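Local coordinates for alpha-1,3-glucanase (Bacillus circulans, PDB 5ZRU), which hydrolyses alpha-1,3-glucan as a GH87-type enzyme, here as its catalytic unit, in which a beta-helix domain holds all the contacts described, at residues 394-399 and 410-415; 464-467 and 471-474; 518-523 and 539-544; 531-536 and 543-548. One frame throughout, in Å; residues are numbered along the deposited sequence.

Contact 1: 394-399 and 410-415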
loop_
_atom_site.group_PDB
_atom_site.type_symbol
_atom_site.label_atom_id
_atom_site.label_comp_id
_atom_site.label_asym_id
_atom_site.label_seq_id
_atom_site.Cartn_x
_atom_site.Cartn_y
_atom_site.Cartn_z
ATOM N N ASN A 394 14.615 -6.778 -9.250
ATOM C CA ASN A 394 13.194 -6.503 -9.083
ATOM C C ASN A 394 12.898 -5.036 -9.390
ATOM O O ASN A 394 13.764 -4.169 -9.265
ATOM C CB ASN A 394 12.733 -6.867 -7.669
ATOM C CG ASN A 394 12.832 -8.362 -7.405
ATOM O OD1 ASN A 394 12.449 -9.173 -8.248
ATOM N ND2 ASN A 394 13.358 -8.732 -6.244
ATOM N N THR A 395 11.665 -4.766 -9.818
ATOM C CA THR A 395 11.279 -3.452 -10.325
ATOM C C THR A 395 9.954 -3.007 -9.720
ATOM O O THR A 395 8.969 -3.746 -9.786
ATOM C CB THR A 395 11.127 -3.471 -11.845
ATOM O OG1 THR A 395 12.360 -3.883 -12.446
ATOM C CG2 THR A 395 10.706 -2.089 -12.357
ATOM N N PHE A 396 9.924 -1.785 -9.187
ATOM C CA PHE A 396 8.713 -1.138 -8.674
ATOM C C PHE A 396 8.535 0.152 -9.469
ATOM O O PHE A 396 9.162 1.165 -9.142
ATOM C CB PHE A 396 8.825 -0.810 -7.174
ATOM C CG PHE A 396 8.950 -2.015 -6.265
ATOM C CD1 PHE A 396 8.249 -3.187 -6.517
ATOM C CD2 PHE A 396 9.761 -1.953 -5.136
ATOM C CE1 PHE A 396 8.374 -4.288 -5.660
ATOM C CE2 PHE A 396 9.884 -3.044 -4.276
ATOM C CZ PHE A 396 9.198 -4.211 -4.536
ATOM N N SER A 397 7.687 0.147 -10.501
ATOM C CA SER A 397 7.631 1.312 -11.375
ATOM C C SER A 397 6.199 1.702 -11.706
ATOM O O SER A 397 5.307 0.859 -11.769
ATOM C CB SER A 397 8.425 1.073 -12.675
ATOM O OG SER A 397 9.816 1.006 -12.373
ATOM N N TYR A 398 6.003 3.005 -11.925
ATOM C CA TYR A 398 4.710 3.559 -12.347
ATOM C C TYR A 398 3.614 3.278 -11.326
ATOM O O TYR A 398 2.479 2.964 -11.684
ATOM C CB TYR A 398 4.306 3.043 -13.730
ATOM C CG TYR A 398 5.224 3.548 -14.824
ATOM C CD1 TYR A 398 5.052 4.817 -15.368
ATOM C CD2 TYR A 398 6.272 2.763 -15.294
ATOM C CE1 TYR A 398 5.897 5.288 -16.366
ATOM C CE2 TYR A 398 7.119 3.225 -16.291
ATOM C CZ TYR A 398 6.930 4.484 -16.813
ATOM O OH TYR A 398 7.781 4.924 -17.802
ATOM N N ASN A 399 3.937 3.426 -10.047
ATOM C CA ASN A 399 2.973 3.213 -8.977
ATOM C C ASN A 399 2.685 4.521 -8.259
ATOM O O ASN A 399 3.522 5.426 -8.226
ATOM C CB ASN A 399 3.489 2.185 -7.968
ATOM C CG ASN A 399 3.794 0.859 -8.613
ATOM O OD1 ASN A 399 2.898 0.205 -9.147
ATOM N ND2 ASN A 399 5.074 0.464 -8.602
ATOM N N ILE A 410 8.597 2.703 -0.564
ATOM C CA ILE A 410 9.393 1.733 -1.310
ATOM C C ILE A 410 10.647 1.439 -0.508
ATOM O O ILE A 410 11.277 2.364 0.015
ATOM C CB ILE A 410 9.775 2.256 -2.711
ATOM C CG1 ILE A 410 8.521 2.489 -3.556
ATOM C CG2 ILE A 410 10.770 1.304 -3.394
ATOM C CD1 ILE A 410 8.816 3.010 -4.955
ATOM N N ALA A 411 11.022 0.159 -0.416
ATOM C CA ALA A 411 12.207 -0.216 0.350
ATOM C C ALA A 411 12.976 -1.345 -0.328
ATOM O O ALA A 411 12.375 -2.303 -0.826
ATOM C CB ALA A 411 11.831 -0.653 1.771
ATOM N N PHE A 412 14.311 -1.245 -0.310
ATOM C CA PHE A 412 15.182 -2.341 -0.717
ATOM C C PHE A 412 16.097 -2.666 0.457
ATOM O O PHE A 412 16.684 -1.761 1.060
ATOM C CB PHE A 412 16.035 -2.009 -1.958
ATOM C CG PHE A 412 15.242 -1.730 -3.217
ATOM C CD1 PHE A 412 14.173 -2.537 -3.589
ATOM C CD2 PHE A 412 15.581 -0.652 -4.029
ATOM C CE1 PHE A 412 13.452 -2.283 -4.750
ATOM C CE2 PHE A 412 14.865 -0.377 -5.200
ATOM C CZ PHE A 412 13.796 -1.196 -5.563
ATOM N N PHE A 413 16.223 -3.954 0.774
ATOM C CA PHE A 413 17.017 -4.383 1.918
ATOM C C PHE A 413 18.228 -5.234 1.558
ATOM O O PHE A 413 19.007 -5.587 2.454
ATOM C CB PHE A 413 16.114 -5.133 2.903
ATOM C CG PHE A 413 14.974 -4.288 3.398
ATOM C CD1 PHE A 413 15.232 -3.110 4.078
ATOM C CD2 PHE A 413 13.656 -4.640 3.150
ATOM C CE1 PHE A 413 14.196 -2.295 4.518
ATOM C CE2 PHE A 413 12.613 -3.832 3.601
ATOM C CZ PHE A 413 12.886 -2.663 4.284
ATOM N N GLY A 414 18.426 -5.558 0.286
ATOM C CA GLY A 414 19.590 -6.329 -0.098
ATOM C C GLY A 414 19.470 -6.791 -1.536
ATOM O O GLY A 414 18.533 -6.419 -2.249
ATOM N N GLY A 415 20.435 -7.615 -1.941
ATOM C CA GLY A 415 20.476 -8.126 -3.297
ATOM C C GLY A 415 21.122 -7.190 -4.304
ATOM O O GLY A 415 21.984 -6.377 -3.949
#
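F396 packs against I410 and F412 in a buried contact carried by apolar side chains inside the parallel beta-helix of the catalytic unit, where strands 395-397 and 411-412 belong to different faces. The backbones stay well apart, with F396 CA and I410 CA 7.9 Å from each other, and side chains fill the interval. F396 points inward with its CG anti to the carbonyl carbon and beside the backbone N (chi1 -64°), which carries the CD2-CE2 side of the ring to the 410-412 segment. There F396 CD2 lies 3.8 Å from I410 CG2, the methyl arriving at the ring edge near its plane. The next ring atom, F396 CE2, meets F412 CE1 at 3.7 Å. These two rings are nearly parallel, 17° apart, but slid past one another with centroids 5.8 Å apart, and so barely overlap: their rims graze instead of stacking. Neighbouring coils continue the packing, since F396 also touches L378, F412 touches V380, and both I410 and F412 rest on A420. A411, between I410 and F412, turns its methyl away from F396, beside D376, a calcium-site residue that holds no ion in this model. Flanking strand 395-397, N394 bonds to T360 O and S363 N, and N399 to V365 O and S368 N. No hydrogen bond joins the two segments, so cohesion between these faces rests on dispersion and the exclusion of water, while backbone bonds to adjacent coils hold strand 395-397 in place.

Contact 2: 464-467 and 471-474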
loop_
_atom_site.group_PDB
_atom_site.type_symbol
_atom_site.label_atom_id
_atom_site.label_comp_id
_atom_site.label_asym_id
_atom_site.label_seq_id
_atom_site.Cartn_x
_atom_site.Cartn_y
_atom_site.Cartn_z
ATOM N N SER A 464 9.509 13.268 11.674
ATOM C CA SER A 464 10.277 13.456 12.897
ATOM C C SER A 464 9.979 12.389 13.943
ATOM O O SER A 464 10.631 12.373 14.996
ATOM C CB SER A 464 10.000 14.848 13.498
ATOM O OG SER A 464 10.616 15.884 12.738
ATOM N N ARG A 465 9.014 11.503 13.700
ATOM C CA ARG A 465 8.627 10.520 14.723
ATOM C C ARG A 465 8.253 9.182 14.082
ATOM O O ARG A 465 7.076 8.910 13.825
ATOM C CB ARG A 465 7.489 11.056 15.573
ATOM C CG ARG A 465 7.279 10.212 16.817
ATOM C CD ARG A 465 6.027 10.585 17.559
ATOM N NE ARG A 465 5.926 9.804 18.791
ATOM C CZ ARG A 465 4.902 9.881 19.633
ATOM N NH1 ARG A 465 3.900 10.693 19.364
ATOM N NH2 ARG A 465 4.883 9.142 20.734
ATOM N N ASP A 466 9.252 8.333 13.863
ATOM C CA ASP A 466 8.976 6.948 13.517
ATOM C C ASP A 466 8.623 6.203 14.804
ATOM O O ASP A 466 8.375 6.813 15.848
ATOM C CB ASP A 466 10.143 6.332 12.742
ATOM C CG ASP A 466 11.421 6.202 13.559
ATOM O OD1 ASP A 466 11.427 6.513 14.767
ATOM O OD2 ASP A 466 12.432 5.751 12.973
ATOM N N LEU A 467 8.602 4.874 14.755
ATOM C CA LEU A 467 8.206 4.114 15.937
ATOM C C LEU A 467 9.304 4.043 16.991
ATOM O O LEU A 467 9.066 3.481 18.069
ATOM C CB LEU A 467 7.764 2.709 15.528
ATOM C CG LEU A 467 6.486 2.726 14.675
ATOM C CD1 LEU A 467 6.102 1.315 14.278
ATOM C CD2 LEU A 467 5.345 3.386 15.450
ATOM N N GLU A 471 13.647 10.837 13.739
ATOM C CA GLU A 471 13.459 11.387 12.408
ATOM C C GLU A 471 13.867 10.391 11.325
ATOM O O GLU A 471 14.714 9.516 11.535
ATOM C CB GLU A 471 14.264 12.686 12.250
ATOM C CG GLU A 471 15.770 12.533 12.450
ATOM C CD GLU A 471 16.230 12.721 13.906
ATOM O OE1 GLU A 471 15.402 12.629 14.837
ATOM O OE2 GLU A 471 17.446 12.939 14.118
ATOM N N ARG A 472 13.230 10.526 10.156
ATOM C CA ARG A 472 13.575 9.780 8.953
ATOM C C ARG A 472 13.475 10.722 7.759
ATOM O O ARG A 472 12.596 11.589 7.721
ATOM C CB ARG A 472 12.649 8.570 8.732
ATOM C CG ARG A 472 12.783 7.476 9.798
ATOM C CD ARG A 472 14.067 6.698 9.609
ATOM N NE ARG A 472 14.321 5.792 10.733
ATOM C CZ ARG A 472 15.412 5.044 10.847
ATOM N NH1 ARG A 472 16.339 5.075 9.895
ATOM N NH2 ARG A 472 15.569 4.252 11.900
ATOM N N GLY A 473 14.379 10.550 6.799
ATOM C CA GLY A 473 14.341 11.370 5.611
ATOM C C GLY A 473 13.176 11.001 4.713
ATOM O O GLY A 473 12.606 9.915 4.806
ATOM N N ALA A 474 12.779 11.942 3.857
ATOM C CA ALA A 474 11.900 11.563 2.754
ATOM C C ALA A 474 12.536 10.434 1.952
ATOM O O ALA A 474 11.854 9.494 1.521
ATOM C CB ALA A 474 11.605 12.779 1.864
HETATM O O HOH W 1 12.973 13.787 15.500
HETATM O O HOH W 2 14.635 7.418 13.686
#
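The backbones approach most closely at S464 and E471, whose CA atoms are 3.8 Å apart, and then splay open, so that side chains and two waters span the gap farther along. The direct link is a salt bridge between D466 and R472. R472 NE gives its N-H to D466 OD2 at 2.9 Å in a nearly straight bond (173°), the oxygen lying in the guanidinium plane and approached nearly along its own C-O axis. A bend at chi2 (-74°) folds the arginine so that its NE faces the aspartate, and the carboxylate and guanidinium planes are turned 46° apart; R472 takes only OD2 of the carboxylate. The other oxygen, OD1, accepts from the backbone N atoms of Y468 and G470, pinning the turn between the segments. One water donates to D466 OD2 and to E471 O (3.0 Å), while another joins S464 O and E471 OE1. A leucine in place of R472 would probably leave D466 OD2 without its charged mate, along with D476 and E478, which share R472 NH1. The whole turn lies in the loop from strand 451-459 to strand 475-478 of the beta-helix: D476 and E478 tie it to the latter strand, A474 makes backbone bonds to I434 and S500, and E471 reaches the loop before strand 542-544 through S531 OG and R532 N.

Contact 3: 518-523 and 539-544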
loop_
_atom_site.group_PDB
_atom_site.type_symbol
_atom_site.label_atom_id
_atom_site.label_comp_id
_atom_site.label_asym_id
_atom_site.label_seq_id
_atom_site.Cartn_x
_atom_site.Cartn_y
_atom_site.Cartn_z
ATOM N N ILE A 518 18.263 16.277 -8.648
ATOM C CA ILE A 518 17.357 16.259 -7.501
ATOM C C ILE A 518 16.819 17.668 -7.284
ATOM O O ILE A 518 17.592 18.636 -7.268
ATOM C CB ILE A 518 18.074 15.762 -6.233
ATOM C CG1 ILE A 518 18.856 14.461 -6.503
ATOM C CG2 ILE A 518 17.076 15.615 -5.072
ATOM C CD1 ILE A 518 18.034 13.297 -6.993
ATOM N N ASN A 519 15.502 17.790 -7.102
ATOM C CA ASN A 519 14.875 19.060 -6.742
ATOM C C ASN A 519 14.230 18.923 -5.372
ATOM O O ASN A 519 13.309 18.118 -5.196
ATOM C CB ASN A 519 13.828 19.486 -7.773
ATOM C CG ASN A 519 14.430 19.717 -9.142
ATOM O OD1 ASN A 519 15.442 20.408 -9.277
ATOM N ND2 ASN A 519 13.814 19.130 -10.167
ATOM N N ILE A 520 14.692 19.727 -4.417
ATOM C CA ILE A 520 14.191 19.696 -3.049
ATOM C C ILE A 520 13.489 21.017 -2.790
ATOM O O ILE A 520 14.132 22.074 -2.704
ATOM C CB ILE A 520 15.317 19.459 -2.037
ATOM C CG1 ILE A 520 16.036 18.154 -2.383
ATOM C CG2 ILE A 520 14.749 19.435 -0.620
ATOM C CD1 ILE A 520 17.311 17.844 -1.529
ATOM N N ASN A 521 12.175 20.961 -2.649
ATOM C CA ASN A 521 11.365 22.164 -2.509
ATOM C C ASN A 521 10.585 22.045 -1.208
ATOM O O ASN A 521 9.522 21.420 -1.171
ATOM C CB ASN A 521 10.442 22.335 -3.711
ATOM C CG ASN A 521 9.616 23.601 -3.629
ATOM O OD1 ASN A 521 9.877 24.475 -2.796
ATOM N ND2 ASN A 521 8.616 23.712 -4.497
ATOM N N GLY A 522 11.118 22.638 -0.143
ATOM C CA GLY A 522 10.454 22.605 1.144
ATOM C C GLY A 522 10.965 21.495 2.041
ATOM O O GLY A 522 10.831 20.312 1.717
ATOM N N ALA A 523 11.546 21.856 3.179
ATOM C CA ALA A 523 11.969 20.856 4.149
ATOM C C ALA A 523 11.805 21.437 5.541
ATOM O O ALA A 523 11.739 22.655 5.720
ATOM C CB ALA A 523 13.418 20.402 3.901
ATOM N N GLY A 539 14.592 20.854 9.890
ATOM C CA GLY A 539 14.802 19.916 8.798
ATOM C C GLY A 539 15.656 20.533 7.701
ATOM O O GLY A 539 15.508 21.709 7.356
ATOM N N ALA A 540 16.556 19.727 7.151
ATOM C CA ALA A 540 17.504 20.162 6.137
ATOM C C ALA A 540 17.234 19.498 4.788
ATOM O O ALA A 540 16.465 18.540 4.670
ATOM C CB ALA A 540 18.938 19.851 6.578
ATOM N N ALA A 541 17.920 20.008 3.761
ATOM C CA ALA A 541 17.928 19.325 2.468
ATOM C C ALA A 541 18.665 17.993 2.552
ATOM O O ALA A 541 18.186 16.972 2.046
ATOM C CB ALA A 541 18.569 20.211 1.404
ATOM N N ILE A 542 19.852 17.989 3.158
ATOM C CA ILE A 542 20.660 16.785 3.304
ATOM C C ILE A 542 21.143 16.705 4.742
ATOM O O ILE A 542 21.656 17.691 5.283
ATOM C CB ILE A 542 21.860 16.775 2.336
ATOM C CG1 ILE A 542 21.378 16.977 0.893
ATOM C CG2 ILE A 542 22.651 15.484 2.480
ATOM C CD1 ILE A 542 22.516 17.246 -0.112
ATOM N N TYR A 543 21.036 15.517 5.328
ATOM C CA TYR A 543 21.290 15.274 6.743
ATOM C C TYR A 543 22.078 13.986 6.886
ATOM O O TYR A 543 21.697 12.968 6.311
ATOM C CB TYR A 543 19.947 15.178 7.489
ATOM C CG TYR A 543 19.973 14.695 8.923
ATOM C CD1 TYR A 543 20.812 15.276 9.870
ATOM C CD2 TYR A 543 19.092 13.703 9.345
ATOM C CE1 TYR A 543 20.802 14.841 11.203
ATOM C CE2 TYR A 543 19.069 13.271 10.661
ATOM C CZ TYR A 543 19.923 13.845 11.584
ATOM O OH TYR A 543 19.875 13.421 12.891
ATOM N N THR A 544 23.176 14.014 7.643
ATOM C CA THR A 544 23.797 12.770 8.070
ATOM C C THR A 544 24.003 12.802 9.577
ATOM O O THR A 544 24.228 13.861 10.176
ATOM C CB THR A 544 25.142 12.475 7.360
ATOM O OG1 THR A 544 26.212 13.136 8.046
ATOM C CG2 THR A 544 25.112 12.910 5.868
#
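I520 and A523 meet A540 and A541 across the interior of a parallel beta-helix, where strand 513-523 on one face is followed, after a long loop, by the chain entering strand 542-544 on another. From its CB, I520 sends its two branches inward. CG2, anti to the backbone N, comes within 4.4 Å of A541 CB, a loose approach. CG1 takes the place beside the backbone N (chi1 -57°); it has no partner of its own within 4.2 Å in the other segment but sets CD1 toward A541. At the tip, CD1 makes the real contact: it lies 3.8 Å from A541 O and 4.0 Å from A541 CB, facing both the carbonyl oxygen and the methyl. The same isoleucine touches A501 and I502 of the preceding coil and L556 and I561 of strand 550-561, so A541 is one of several neighbours packed round this side chain. After I520 the strand passes G522, whose backbone angles (96°, 117°) would drive a CB against the carbonyl O of N521; beyond it the chain draws near the other segment again, with A523 CA and G539 CA 5.5 Å apart. No hydrogen bond spans the pair, and strand 513-523 is held instead by its parallel neighbours 487-495 and 550-561. The contact closes where the A523 methyl turns toward the incoming chain, its CB 3.7 Å from the carbonyl oxygen of A540.

Contact 4: 531-536 and 543-548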
loop_
_atom_site.group_PDB
_atom_site.type_symbol
_atom_site.label_atom_id
_atom_site.label_comp_id
_atom_site.label_asym_id
_atom_site.label_seq_id
_atom_site.Cartn_x
_atom_site.Cartn_y
_atom_site.Cartn_z
ATOM N N SER A 531 15.694 15.969 18.212
ATOM C CA SER A 531 16.330 14.986 17.347
ATOM C C SER A 531 16.682 13.736 18.137
ATOM O O SER A 531 17.217 13.817 19.249
ATOM C CB SER A 531 17.596 15.567 16.684
ATOM O OG SER A 531 18.324 14.574 15.971
ATOM N N ARG A 532 16.377 12.578 17.553
ATOM C CA ARG A 532 16.856 11.324 18.122
ATOM C C ARG A 532 18.367 11.214 17.997
ATOM O O ARG A 532 19.059 10.889 18.969
ATOM C CB ARG A 532 16.180 10.140 17.430
ATOM C CG ARG A 532 16.704 8.757 17.877
ATOM C CD ARG A 532 16.082 7.668 17.014
ATOM N NE ARG A 532 16.502 6.315 17.365
ATOM C CZ ARG A 532 16.299 5.252 16.591
ATOM N NH1 ARG A 532 15.706 5.394 15.410
ATOM N NH2 ARG A 532 16.698 4.049 16.982
ATOM N N PHE A 533 18.904 11.504 16.810
ATOM C CA PHE A 533 20.278 11.142 16.498
ATOM C C PHE A 533 21.289 12.243 16.771
ATOM O O PHE A 533 22.467 11.933 16.981
ATOM C CB PHE A 533 20.404 10.739 15.025
ATOM C CG PHE A 533 19.603 9.531 14.656
ATOM C CD1 PHE A 533 19.866 8.296 15.251
ATOM C CD2 PHE A 533 18.600 9.619 13.706
ATOM C CE1 PHE A 533 19.131 7.168 14.902
ATOM C CE2 PHE A 533 17.857 8.496 13.358
ATOM C CZ PHE A 533 18.127 7.272 13.950
ATOM N N SER A 534 20.875 13.506 16.770
ATOM C CA SER A 534 21.830 14.600 16.730
ATOM C C SER A 534 21.372 15.698 17.673
ATOM O O SER A 534 20.426 15.538 18.454
ATOM C CB SER A 534 21.981 15.150 15.303
ATOM O OG SER A 534 21.984 14.105 14.352
ATOM N N SER A 535 22.070 16.822 17.600
ATOM C CA SER A 535 21.646 18.006 18.308
ATOM C C SER A 535 20.407 18.584 17.628
ATOM O O SER A 535 20.137 18.281 16.460
ATOM C CB SER A 535 22.783 19.020 18.327
ATOM O OG SER A 535 23.316 19.165 17.030
ATOM N N PRO A 536 19.634 19.413 18.337
ATOM C CA PRO A 536 18.408 19.961 17.742
ATOM C C PRO A 536 18.693 20.708 16.450
ATOM O O PRO A 536 19.739 21.340 16.288
ATOM C CB PRO A 536 17.879 20.915 18.822
ATOM C CG PRO A 536 18.495 20.440 20.082
ATOM C CD PRO A 536 19.834 19.895 19.719
ATOM N N TYR A 543 21.036 15.517 5.328
ATOM C CA TYR A 543 21.290 15.274 6.743
ATOM C C TYR A 543 22.078 13.986 6.886
ATOM O O TYR A 543 21.697 12.968 6.311
ATOM C CB TYR A 543 19.947 15.178 7.489
ATOM C CG TYR A 543 19.973 14.695 8.923
ATOM C CD1 TYR A 543 20.812 15.276 9.870
ATOM C CD2 TYR A 543 19.092 13.703 9.345
ATOM C CE1 TYR A 543 20.802 14.841 11.203
ATOM C CE2 TYR A 543 19.069 13.271 10.661
ATOM C CZ TYR A 543 19.923 13.845 11.584
ATOM O OH TYR A 543 19.875 13.421 12.891
ATOM N N THR A 544 23.176 14.014 7.643
ATOM C CA THR A 544 23.797 12.770 8.070
ATOM C C THR A 544 24.003 12.802 9.577
ATOM O O THR A 544 24.228 13.861 10.176
ATOM C CB THR A 544 25.142 12.475 7.360
ATOM O OG1 THR A 544 26.212 13.136 8.046
ATOM C CG2 THR A 544 25.112 12.910 5.868
ATOM N N TYR A 545 23.870 11.633 10.189
ATOM C CA TYR A 545 24.221 11.425 11.589
ATOM C C TYR A 545 25.257 10.310 11.699
ATOM O O TYR A 545 25.324 9.598 12.703
ATOM C CB TYR A 545 22.979 11.139 12.440
ATOM C CG TYR A 545 22.141 9.968 11.989
ATOM C CD1 TYR A 545 21.249 10.097 10.920
ATOM C CD2 TYR A 545 22.210 8.740 12.644
ATOM C CE1 TYR A 545 20.478 9.028 10.498
ATOM C CE2 TYR A 545 21.430 7.659 12.230
ATOM C CZ TYR A 545 20.562 7.818 11.156
ATOM O OH TYR A 545 19.786 6.764 10.726
ATOM N N THR A 546 26.044 10.139 10.639
ATOM C CA THR A 546 27.263 9.346 10.662
ATOM C C THR A 546 28.365 10.138 9.981
ATOM O O THR A 546 28.109 10.934 9.073
ATOM C CB THR A 546 27.107 7.981 9.960
ATOM O OG1 THR A 546 28.329 7.239 10.063
ATOM C CG2 THR A 546 26.772 8.143 8.481
ATOM N N GLY A 547 29.593 9.933 10.446
ATOM C CA GLY A 547 30.762 10.461 9.777
ATOM C C GLY A 547 31.407 9.485 8.826
ATOM O O GLY A 547 32.430 9.807 8.216
ATOM N N ASN A 548 30.837 8.291 8.682
ATOM C CA ASN A 548 31.374 7.250 7.814
ATOM C C ASN A 548 30.513 7.171 6.561
ATOM O O ASN A 548 29.452 6.538 6.570
ATOM C CB ASN A 548 31.397 5.911 8.538
ATOM C CG ASN A 548 31.929 4.793 7.668
ATOM O OD1 ASN A 548 32.700 5.030 6.734
ATOM N ND2 ASN A 548 31.520 3.563 7.968
#
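The rings of F533 and Y545 form a face-to-face stack, centroids 3.7 Å apart and planes at 8°, with Y545 CE2 over the centre of the F533 ring. The opposite face of F533 carries R532 CD toward its rim, while Y543 OH lies at the edge, near the ring plane. The stack joins a surface loop of the beta-helix, built on an ST motif, to the chain running on from strand 542-544. Y545 reaches it with CG between its backbone N and carbonyl carbon (chi1 56°), a crowded position that turns the ring face against that of F533. The side chain of Q503, on neighbouring strand 502-505, touches those of F533 and Y545. Were Y545 replaced by an alanine, one face of F533 would probably lose its cover and the ring be freer to turn. In the ST motif, S531 OG accepts from S534 N at 2.9 Å and also pairs with E471 of another loop; the bend has F533 and S534 both directed toward the 543-545 segment. Y543, extended with its CG anti to the backbone N (chi1 170°), brings its hydroxyl close to the bend, 3.5 Å from F533 CB, with a weak bond to E471 OE2. S534 OG lies at the edge of the Y543 ring and shares a 2.7 Å hydrogen bond with Y543 OH, in which either could donate.

How the contacts relate
Along the chain, contact 1 comes first, closing a short excursion between two faces of the beta-helix. Contact 2 follows in series, shutting a tight turn in the loop before strand 475-478; its nearest atoms are about 7 Å from contact 1. Contact 3 then spans a 15-residue loop after strand 513-523, and contact 4 opens inside that loop, at 531-536, and runs past contact 3's end. The two therefore interleave and share Y543 and T544 on strand 542-544. Contacts 1 and 3 join the same two runs of parallel strands, several coils apart. Through the E471 carboxylate, contact 2 touches contact 4 and the shared Y543, linking the loops before strands 475-478 and 542-544, with strand 502-505 between.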